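Local coordinates for Lmo0135 protein (Listeria monocytogenes EGD-e, PDB 5ISU), which probably binds peptides or related solutes outside the cell and passes them to an ABC transporter, at residues A278-L283 against E318-D323; L283-I288 against I462-Y467; P28-P33 against D169-P174. All blocks are in the same frame, centred on the assembly; numbering follows the deposited sequence.

Contact 1: residues A278-L283 against E318-D323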
loop_
_atom_site.group_PDB
_atom_site.type_symbol
_atom_site.label_atom_id
_atom_site.label_comp_id
_atom_site.label_asym_id
_atom_site.label_seq_id
_atom_site.Cartn_x
_atom_site.Cartn_y
_atom_site.Cartn_z
ATOM N N ALA A 278 19.481 -18.568 12.423
ATOM C CA ALA A 278 19.069 -19.177 13.693
ATOM C C ALA A 278 17.770 -18.535 14.201
ATOM O O ALA A 278 16.873 -19.233 14.670
ATOM C CB ALA A 278 20.164 -19.042 14.734
ATOM N N LEU A 279 17.667 -17.213 14.059
ATOM C CA LEU A 279 16.506 -16.444 14.517
ATOM C C LEU A 279 15.296 -16.591 13.591
ATOM O O LEU A 279 14.224 -16.038 13.871
ATOM C CB LEU A 279 16.870 -14.965 14.682
ATOM C CG LEU A 279 17.998 -14.633 15.665
ATOM C CD1 LEU A 279 18.362 -13.155 15.598
ATOM C CD2 LEU A 279 17.656 -15.040 17.096
ATOM N N SER A 280 15.486 -17.303 12.481
ATOM C CA SER A 280 14.406 -17.603 11.552
ATOM C C SER A 280 13.917 -19.027 11.859
ATOM O O SER A 280 12.703 -19.276 12.031
ATOM C CB SER A 280 14.887 -17.491 10.096
ATOM O OG SER A 280 15.408 -16.204 9.841
ATOM N N TYR A 281 14.858 -19.953 11.919
ATOM C CA TYR A 281 14.555 -21.352 12.249
ATOM C C TYR A 281 13.886 -21.553 13.607
ATOM O O TYR A 281 13.283 -22.590 13.841
ATOM C CB TYR A 281 15.824 -22.212 12.231
ATOM C CG TYR A 281 16.281 -22.666 10.869
ATOM C CD1 TYR A 281 15.519 -23.574 10.134
ATOM C CD2 TYR A 281 17.524 -22.287 10.358
ATOM C CE1 TYR A 281 15.946 -24.032 8.895
ATOM C CE2 TYR A 281 17.967 -22.758 9.128
ATOM C CZ TYR A 281 17.172 -23.627 8.403
ATOM O OH TYR A 281 17.603 -24.080 7.185
ATOM N N ALA A 282 14.026 -20.598 14.518
ATOM C CA ALA A 282 13.387 -20.724 15.826
ATOM C C ALA A 282 11.880 -20.430 15.780
ATOM O O ALA A 282 11.170 -20.710 16.747
ATOM C CB ALA A 282 14.060 -19.788 16.826
ATOM N N LEU A 283 11.399 -19.902 14.654
ATOM C CA LEU A 283 10.018 -19.457 14.535
ATOM C C LEU A 283 9.128 -20.327 13.658
ATOM O O LEU A 283 9.616 -21.061 12.801
ATOM C CB LEU A 283 10.019 -18.035 13.965
ATOM C CG LEU A 283 10.918 -17.007 14.661
ATOM C CD1 LEU A 283 10.932 -15.693 13.900
ATOM C CD2 LEU A 283 10.483 -16.778 16.100
ATOM N N GLU A 318 13.645 -20.002 0.273
ATOM C CA GLU A 318 13.917 -20.602 1.572
ATOM C C GLU A 318 13.038 -19.908 2.626
ATOM O O GLU A 318 12.960 -18.675 2.651
ATOM C CB GLU A 318 15.405 -20.511 1.946
ATOM C CG GLU A 318 15.742 -21.131 3.309
ATOM C CD GLU A 318 15.231 -22.562 3.462
ATOM O OE1 GLU A 318 15.390 -23.371 2.506
ATOM O OE2 GLU A 318 14.671 -22.881 4.543
ATOM N N THR A 319 12.377 -20.701 3.474
ATOM C CA THR A 319 11.497 -20.166 4.499
ATOM C C THR A 319 11.911 -20.500 5.922
ATOM O O THR A 319 11.274 -20.023 6.860
ATOM C CB THR A 319 10.018 -20.555 4.244
ATOM O OG1 THR A 319 9.901 -21.967 4.024
ATOM C CG2 THR A 319 9.519 -19.850 3.030
ATOM N N TYR A 320 12.974 -21.283 6.089
ATOM C CA TYR A 320 13.501 -21.618 7.412
ATOM C C TYR A 320 12.439 -22.186 8.324
ATOM O O TYR A 320 12.226 -21.674 9.422
ATOM C CB TYR A 320 14.129 -20.381 8.062
ATOM C CG TYR A 320 15.196 -19.765 7.208
ATOM C CD1 TYR A 320 16.479 -20.276 7.227
ATOM C CD2 TYR A 320 14.925 -18.693 6.365
ATOM C CE1 TYR A 320 17.474 -19.763 6.435
ATOM C CE2 TYR A 320 15.932 -18.151 5.573
ATOM C CZ TYR A 320 17.211 -18.701 5.625
ATOM O OH TYR A 320 18.253 -18.236 4.881
ATOM N N ASP A 321 11.772 -23.243 7.864
ATOM C CA ASP A 321 10.692 -23.861 8.650
ATOM C C ASP A 321 11.229 -24.299 10.012
ATOM O O ASP A 321 12.343 -24.794 10.107
ATOM C CB ASP A 321 10.043 -24.995 7.876
ATOM C CG ASP A 321 9.461 -24.520 6.547
ATOM O OD1 ASP A 321 10.227 -23.967 5.727
ATOM O OD2 ASP A 321 8.249 -24.698 6.322
ATOM N N GLN A 322 10.417 -24.107 11.047
ATOM C CA GLN A 322 10.848 -24.315 12.442
ATOM C C GLN A 322 11.692 -25.567 12.688
ATOM O O GLN A 322 11.267 -26.681 12.390
ATOM C CB GLN A 322 9.659 -24.291 13.405
ATOM C CG GLN A 322 10.033 -23.954 14.843
ATOM C CD GLN A 322 8.822 -23.952 15.774
ATOM O OE1 GLN A 322 8.097 -24.940 15.875
ATOM N NE2 GLN A 322 8.613 -22.841 16.474
ATOM N N ASP A 323 12.906 -25.335 13.197
ATOM C CA ASP A 323 13.860 -26.383 13.566
ATOM C C ASP A 323 14.710 -25.797 14.698
ATOM O O ASP A 323 15.759 -25.180 14.474
ATOM C CB ASP A 323 14.709 -26.799 12.368
ATOM C CG ASP A 323 15.509 -28.072 12.614
ATOM O OD1 ASP A 323 15.789 -28.443 13.786
ATOM O OD2 ASP A 323 15.873 -28.708 11.603
HETATM O O HOH W 1 10.010 -20.446 10.232
#
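The CA atoms of Y281 and Q322, the nearest pair across the contact, are 4.7 Å apart, where helix 273-281 meets an irregular loop and D323 N donates a nearly straight 2.8 Å hydrogen bond to Y281 O. Next to it the CA of Q322 makes a CA-H...O contact with the same oxygen. Y281 and Y320 form a T-shaped pair: the edge of Y320, led by CD1, stands over one face of Y281, with planes at 87° and centroids 5.1 Å apart. Y320 CB also lies over that ring, a CH-pi contact, and touches S280 CB at 3.6 Å. At its rim the Y281 ring has D321 O in plane, 3.4 Å from CD1. Q322, with CG anti to its backbone N (chi1 -157°), runs extended past L283 O to a weak hydrogen bond from NE2 to A282 O. A water bridges L283 O and Y320 O, 2.7 Å from each. Y281 OH is hydrogen-bonded to K326 NZ, and Y320 OH to A457 O. D323, the N-cap of helix 324-334 with OD1 accepting from K326 N, also bonds Y281 O and so joins that helix to helix 273-281, while helix 351-365 packs against L283 and Q322.

Contact 2: residues L283-I288 against I462-Y467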
loop_
_atom_site.group_PDB
_atom_site.type_symbol
_atom_site.label_atom_id
_atom_site.label_comp_id
_atom_site.label_asym_id
_atom_site.label_seq_id
_atom_site.Cartn_x
_atom_site.Cartn_y
_atom_site.Cartn_z
ATOM N N LEU A 283 11.399 -19.902 14.654
ATOM C CA LEU A 283 10.018 -19.457 14.535
ATOM C C LEU A 283 9.128 -20.327 13.658
ATOM O O LEU A 283 9.616 -21.061 12.801
ATOM C CB LEU A 283 10.019 -18.035 13.965
ATOM C CG LEU A 283 10.918 -17.007 14.661
ATOM C CD1 LEU A 283 10.932 -15.693 13.900
ATOM C CD2 LEU A 283 10.483 -16.778 16.100
ATOM N N ASP A 284 7.816 -20.219 13.897
ATOM C CA ASP A 284 6.776 -20.926 13.116
ATOM C C ASP A 284 5.644 -19.971 12.781
ATOM O O ASP A 284 4.924 -19.496 13.665
ATOM C CB ASP A 284 6.212 -22.142 13.839
ATOM C CG ASP A 284 5.044 -22.774 13.083
ATOM O OD1 ASP A 284 3.933 -22.198 13.072
ATOM O OD2 ASP A 284 5.236 -23.852 12.492
ATOM N N ARG A 285 5.458 -19.748 11.495
ATOM C CA ARG A 285 4.463 -18.808 11.010
ATOM C C ARG A 285 3.014 -19.019 11.441
ATOM O O ARG A 285 2.371 -18.047 11.803
ATOM C CB ARG A 285 4.549 -18.721 9.488
ATOM C CG ARG A 285 5.811 -18.007 9.044
ATOM C CD ARG A 285 5.969 -17.972 7.552
ATOM N NE ARG A 285 7.160 -17.195 7.193
ATOM C CZ ARG A 285 8.401 -17.690 7.074
ATOM N NH1 ARG A 285 9.409 -16.887 6.745
ATOM N NH2 ARG A 285 8.654 -18.977 7.278
ATOM N N GLU A 286 2.496 -20.251 11.388
ATOM C CA GLU A 286 1.094 -20.495 11.809
ATOM C C GLU A 286 0.889 -20.116 13.268
ATOM O O GLU A 286 -0.166 -19.616 13.628
ATOM C CB GLU A 286 0.638 -21.932 11.556
ATOM C CG GLU A 286 0.561 -22.262 10.074
ATOM C CD GLU A 286 -0.258 -23.514 9.740
ATOM O OE1 GLU A 286 -0.254 -23.877 8.545
ATOM O OE2 GLU A 286 -0.914 -24.120 10.637
ATOM N N GLU A 287 1.909 -20.338 14.087
ATOM C CA GLU A 287 1.858 -19.960 15.501
ATOM C C GLU A 287 1.869 -18.439 15.675
ATOM O O GLU A 287 1.117 -17.910 16.502
ATOM C CB GLU A 287 3.018 -20.586 16.287
ATOM C CG GLU A 287 2.904 -22.103 16.454
ATOM C CD GLU A 287 3.989 -22.710 17.346
ATOM O OE1 GLU A 287 5.057 -22.072 17.596
ATOM O OE2 GLU A 287 3.773 -23.843 17.794
ATOM N N ILE A 288 2.714 -17.736 14.910
ATOM C CA ILE A 288 2.751 -16.267 14.996
ATOM C C ILE A 288 1.396 -15.680 14.618
ATOM O O ILE A 288 0.872 -14.813 15.312
ATOM C CB ILE A 288 3.822 -15.644 14.091
ATOM C CG1 ILE A 288 5.217 -16.074 14.547
ATOM C CG2 ILE A 288 3.727 -14.119 14.139
ATOM C CD1 ILE A 288 6.333 -15.670 13.603
ATOM N N ILE A 462 15.557 -10.346 6.166
ATOM C CA ILE A 462 14.399 -10.094 7.014
ATOM C C ILE A 462 13.770 -11.449 7.301
ATOM O O ILE A 462 14.274 -12.466 6.846
ATOM C CB ILE A 462 13.347 -9.214 6.317
ATOM C CG1 ILE A 462 12.787 -9.919 5.065
ATOM C CG2 ILE A 462 13.948 -7.859 5.968
ATOM C CD1 ILE A 462 11.515 -9.297 4.533
ATOM N N TYR A 463 12.682 -11.444 8.056
ATOM C CA TYR A 463 11.882 -12.638 8.304
ATOM C C TYR A 463 10.450 -12.276 7.884
ATOM O O TYR A 463 9.762 -11.590 8.625
ATOM C CB TYR A 463 11.913 -13.079 9.774
ATOM C CG TYR A 463 11.156 -14.377 9.998
ATOM C CD1 TYR A 463 11.772 -15.595 9.795
ATOM C CD2 TYR A 463 9.814 -14.376 10.368
ATOM C CE1 TYR A 463 11.091 -16.781 9.965
ATOM C CE2 TYR A 463 9.124 -15.550 10.545
ATOM C CZ TYR A 463 9.771 -16.761 10.346
ATOM O OH TYR A 463 9.104 -17.968 10.536
ATOM N N PRO A 464 10.030 -12.653 6.660
ATOM C CA PRO A 464 8.636 -12.363 6.248
ATOM C C PRO A 464 7.687 -13.211 7.076
ATOM O O PRO A 464 7.799 -14.419 7.066
ATOM C CB PRO A 464 8.589 -12.777 4.771
ATOM C CG PRO A 464 10.019 -13.024 4.368
ATOM C CD PRO A 464 10.781 -13.355 5.608
ATOM N N ILE A 465 6.775 -12.575 7.806
ATOM C CA ILE A 465 5.874 -13.304 8.672
ATOM C C ILE A 465 4.597 -13.716 7.960
ATOM O O ILE A 465 4.295 -14.896 7.861
ATOM C CB ILE A 465 5.493 -12.467 9.908
ATOM C CG1 ILE A 465 6.736 -12.093 10.720
ATOM C CG2 ILE A 465 4.511 -13.234 10.783
ATOM C CD1 ILE A 465 6.456 -11.077 11.812
ATOM N N SER A 466 3.837 -12.741 7.485
ATOM C CA SER A 466 2.557 -13.036 6.846
ATOM C C SER A 466 2.076 -12.009 5.845
ATOM O O SER A 466 2.495 -10.853 5.892
ATOM C CB SER A 466 1.489 -13.183 7.930
ATOM O OG SER A 466 1.391 -12.016 8.749
ATOM N N TYR A 467 1.249 -12.465 4.902
ATOM C CA TYR A 467 0.585 -11.580 3.981
ATOM C C TYR A 467 -0.753 -11.400 4.656
ATOM O O TYR A 467 -1.507 -12.370 4.837
ATOM C CB TYR A 467 0.442 -12.166 2.574
ATOM C CG TYR A 467 1.762 -12.636 2.020
ATOM C CD1 TYR A 467 2.866 -11.780 2.012
ATOM C CD2 TYR A 467 1.913 -13.911 1.493
ATOM C CE1 TYR A 467 4.088 -12.186 1.526
ATOM C CE2 TYR A 467 3.138 -14.326 0.991
ATOM C CZ TYR A 467 4.229 -13.451 1.020
ATOM O OH TYR A 467 5.477 -13.826 0.543
HETATM O O HOH W 1 10.010 -20.446 10.232
#
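R285 holds the strand in two ways with one flat group: its guanidinium lies on the ring of Y463 while its edge grips the backbone of the next residue, P464. The planes of guanidinium and ring are 13° apart and their centres 4.3 Å, an offset, nearly parallel stack in which NH1 sits over the ring toward its rim. NE and NH1 both donate to P464 O, at 2.9 Å from NE and 3.0 Å from NH1, and the oxygen lies close to the guanidinium plane. This side-on, two-nitrogen grip on a single acceptor fixes the rotation of the group and keeps it flat against the tyrosine. The side chain reaches that far because it is extended from CG to NE, and its remaining nitrogen, NH2, bonds T319 O.

The opposite face of Y463 is taken by L283, whose CD1 stands over the ring centre, 3.8 Å from the centroid, in a CH-pi contact. The ring is thus sandwiched between a methyl and a cation, and a water in its plane ties Y463 OH to L283 O. Y463 is brought between them by a chi1 of -176°, which sets CG anti to the backbone N. Here helix 285-292 begins beside strand 462-475 of the large mixed sheet. D284 is the N-cap of the helix, its OD1 accepting from E287 N, and the strand carries a classic beta bulge, where I465 and S466 stand opposite the single residue S259 of strand 248-263. One turn into the helix, I288 adds an apolar contact: its CG2 meets I465 CG2 at 3.6 Å, the two side chains crossing at about a right angle, and its CD1 approaches Y463 CE2. Y359 of helix 351-365 touches both L283 and I288.

Contact 3: residues P28-P33 against D169-P174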
loop_
_atom_site.group_PDB
_atom_site.type_symbol
_atom_site.label_atom_id
_atom_site.label_comp_id
_atom_site.label_asym_id
_atom_site.label_seq_id
_atom_site.Cartn_x
_atom_site.Cartn_y
_atom_site.Cartn_z
ATOM N N PRO A 28 -8.656 13.890 6.699
ATOM C CA PRO A 28 -7.855 13.756 5.507
ATOM C C PRO A 28 -6.831 14.892 5.446
ATOM O O PRO A 28 -6.922 15.845 6.216
ATOM C CB PRO A 28 -8.879 13.909 4.391
ATOM C CG PRO A 28 -9.879 14.862 4.959
ATOM C CD PRO A 28 -9.928 14.589 6.435
ATOM N N GLU A 29 -5.848 14.757 4.560
ATOM C CA GLU A 29 -4.849 15.810 4.339
ATOM C C GLU A 29 -5.274 16.490 3.024
ATOM O O GLU A 29 -6.460 16.724 2.833
ATOM C CB GLU A 29 -3.428 15.231 4.334
ATOM C CG GLU A 29 -3.051 14.567 5.658
ATOM C CD GLU A 29 -1.659 13.946 5.651
ATOM O OE1 GLU A 29 -0.772 14.429 4.909
ATOM O OE2 GLU A 29 -1.440 12.977 6.413
ATOM N N VAL A 30 -4.353 16.781 2.112
ATOM C CA VAL A 30 -4.733 17.443 0.866
ATOM C C VAL A 30 -5.354 16.443 -0.132
ATOM O O VAL A 30 -4.679 15.527 -0.603
ATOM C CB VAL A 30 -3.513 18.135 0.240
ATOM C CG1 VAL A 30 -3.913 18.894 -1.015
ATOM C CG2 VAL A 30 -2.873 19.081 1.253
ATOM N N ILE A 31 -6.631 16.631 -0.468
ATOM C CA ILE A 31 -7.329 15.732 -1.403
ATOM C C ILE A 31 -6.968 16.092 -2.856
ATOM O O ILE A 31 -7.716 16.785 -3.567
ATOM C CB ILE A 31 -8.855 15.751 -1.180
ATOM C CG1 ILE A 31 -9.155 15.578 0.324
ATOM C CG2 ILE A 31 -9.517 14.649 -2.009
ATOM C CD1 ILE A 31 -10.617 15.671 0.697
ATOM N N ASN A 32 -5.806 15.597 -3.274
ATOM C CA ASN A 32 -5.248 15.862 -4.599
ATOM C C ASN A 32 -4.310 14.688 -4.903
ATOM O O ASN A 32 -3.346 14.460 -4.166
ATOM C CB ASN A 32 -4.501 17.210 -4.583
ATOM C CG ASN A 32 -4.024 17.651 -5.968
ATOM O OD1 ASN A 32 -3.380 16.900 -6.699
ATOM N ND2 ASN A 32 -4.324 18.885 -6.315
ATOM N N PRO A 33 -4.585 13.941 -5.984
ATOM C CA PRO A 33 -3.795 12.745 -6.312
ATOM C C PRO A 33 -2.313 12.950 -6.558
ATOM O O PRO A 33 -1.563 11.976 -6.557
ATOM C CB PRO A 33 -4.478 12.205 -7.565
ATOM C CG PRO A 33 -5.183 13.352 -8.148
ATOM C CD PRO A 33 -5.637 14.182 -6.992
ATOM N N ASP A 169 -5.981 26.774 -2.075
ATOM C CA ASP A 169 -7.313 26.702 -1.463
ATOM C C ASP A 169 -8.319 26.025 -2.406
ATOM O O ASP A 169 -9.414 25.638 -1.989
ATOM C CB ASP A 169 -7.793 28.077 -0.900
ATOM C CG ASP A 169 -7.830 29.205 -1.944
ATOM O OD1 ASP A 169 -7.851 28.933 -3.162
ATOM O OD2 ASP A 169 -7.867 30.393 -1.525
ATOM N N LYS A 170 -7.929 25.839 -3.667
ATOM C CA LYS A 170 -8.771 25.084 -4.606
ATOM C C LYS A 170 -8.917 23.609 -4.174
ATOM O O LYS A 170 -9.864 22.926 -4.597
ATOM C CB LYS A 170 -8.223 25.189 -6.027
ATOM C CG LYS A 170 -8.418 26.568 -6.631
ATOM C CD LYS A 170 -7.777 26.688 -7.999
ATOM C CE LYS A 170 -7.984 28.080 -8.577
ATOM N NZ LYS A 170 -7.390 28.209 -9.935
ATOM N N ASN A 171 -7.980 23.118 -3.349
ATOM C CA ASN A 171 -8.049 21.740 -2.827
ATOM C C ASN A 171 -9.113 21.632 -1.746
ATOM O O ASN A 171 -9.449 20.523 -1.346
ATOM C CB ASN A 171 -6.712 21.270 -2.261
ATOM C CG ASN A 171 -5.656 21.112 -3.328
ATOM O OD1 ASN A 171 -5.838 20.367 -4.290
ATOM N ND2 ASN A 171 -4.533 21.789 -3.150
ATOM N N LYS A 172 -9.591 22.781 -1.249
ATOM C CA LYS A 172 -10.689 22.794 -0.273
ATOM C C LYS A 172 -12.015 22.359 -0.922
ATOM O O LYS A 172 -12.896 21.870 -0.220
ATOM C CB LYS A 172 -10.850 24.159 0.406
ATOM C CG LYS A 172 -9.742 24.509 1.397
ATOM C CD LYS A 172 -9.763 26.000 1.729
ATOM C CE LYS A 172 -8.738 26.409 2.778
ATOM N NZ LYS A 172 -9.117 25.936 4.137
ATOM N N ASN A 173 -12.164 22.549 -2.228
ATOM C CA ASN A 173 -13.382 22.108 -2.911
ATOM C C ASN A 173 -12.957 21.361 -4.183
ATOM O O ASN A 173 -13.155 21.843 -5.298
ATOM C CB ASN A 173 -14.314 23.290 -3.168
ATOM C CG ASN A 173 -14.636 24.060 -1.887
ATOM O OD1 ASN A 173 -15.685 23.859 -1.279
ATOM N ND2 ASN A 173 -13.707 24.899 -1.444
ATOM N N PRO A 174 -12.368 20.160 -4.004
ATOM C CA PRO A 174 -11.819 19.362 -5.106
ATOM C C PRO A 174 -12.781 18.983 -6.243
ATOM O O PRO A 174 -13.862 18.447 -6.010
ATOM C CB PRO A 174 -11.274 18.114 -4.405
ATOM C CG PRO A 174 -12.029 18.018 -3.131
ATOM C CD PRO A 174 -12.396 19.405 -2.730
#
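N32 and N171 join two loops through their side-chain amides, with an inverse gamma turn centred on I31 in one loop facing a short 3-10 segment, 169-171, in the other. The first loop leads from strand 19-24 to helix 39-48, and the second precedes strand 180-186; these two strands form the outer edges of a four-stranded mixed sheet.

The polar part is a single hydrogen bond across the contact. N32 ND2 donates to N171 OD1 over 2.9 Å, almost straight, with an N-H...O angle of 171°. The oxygen lies in the amide plane of N32 and is met on a lone pair in its own carbonyl plane, yet the two amides are turned 73° apart. Each amide also has a partner at its other end: N32 OD1 accepts from N34 N, and N171 ND2 donates to I165 O. With both ends engaged, neither amide is likely to flip, and the bond between them has a fixed direction. N32 reaches across because its CG is anti to the backbone N (chi1 -173°).

The apolar part falls to V30 and I31. P174 presents its ring to I31, with CG 4.3 Å from I31 CG2 and CB 3.9 Å from I31 O; beyond the pair, I31 packs on I44 of helix 39-48 and P174 on F182 of strand 180-186. F159 of helix 156-159 touches both asparagines. The V30 side chain runs obliquely to that of N171, and its CG1 rests 3.6 Å from N171 CG and 3.7 Å from N171 ND2.

In the fold
Contact 3 comes first along the chain and closes before the others open. Contacts 1 and 2 then interleave, sharing L283 and one water, with centres 9 Å apart. They form one continuous packing region in which the consecutive helices 273-281 and 285-292 are joined to the loop before helix 324-334 and to strand 462-475 of the large mixed sheet; R285, of contact 2, also reaches the T319 backbone of contact 1. Contact 3 lies on the opposite side of the chain's centre, about 47 Å from contact 1 and 39 Å from contact 2 between centres, and joins loops flanking the separate four-stranded sheet. The paired segments are 35, 174 and 136 residues apart in contacts 1, 2 and 3.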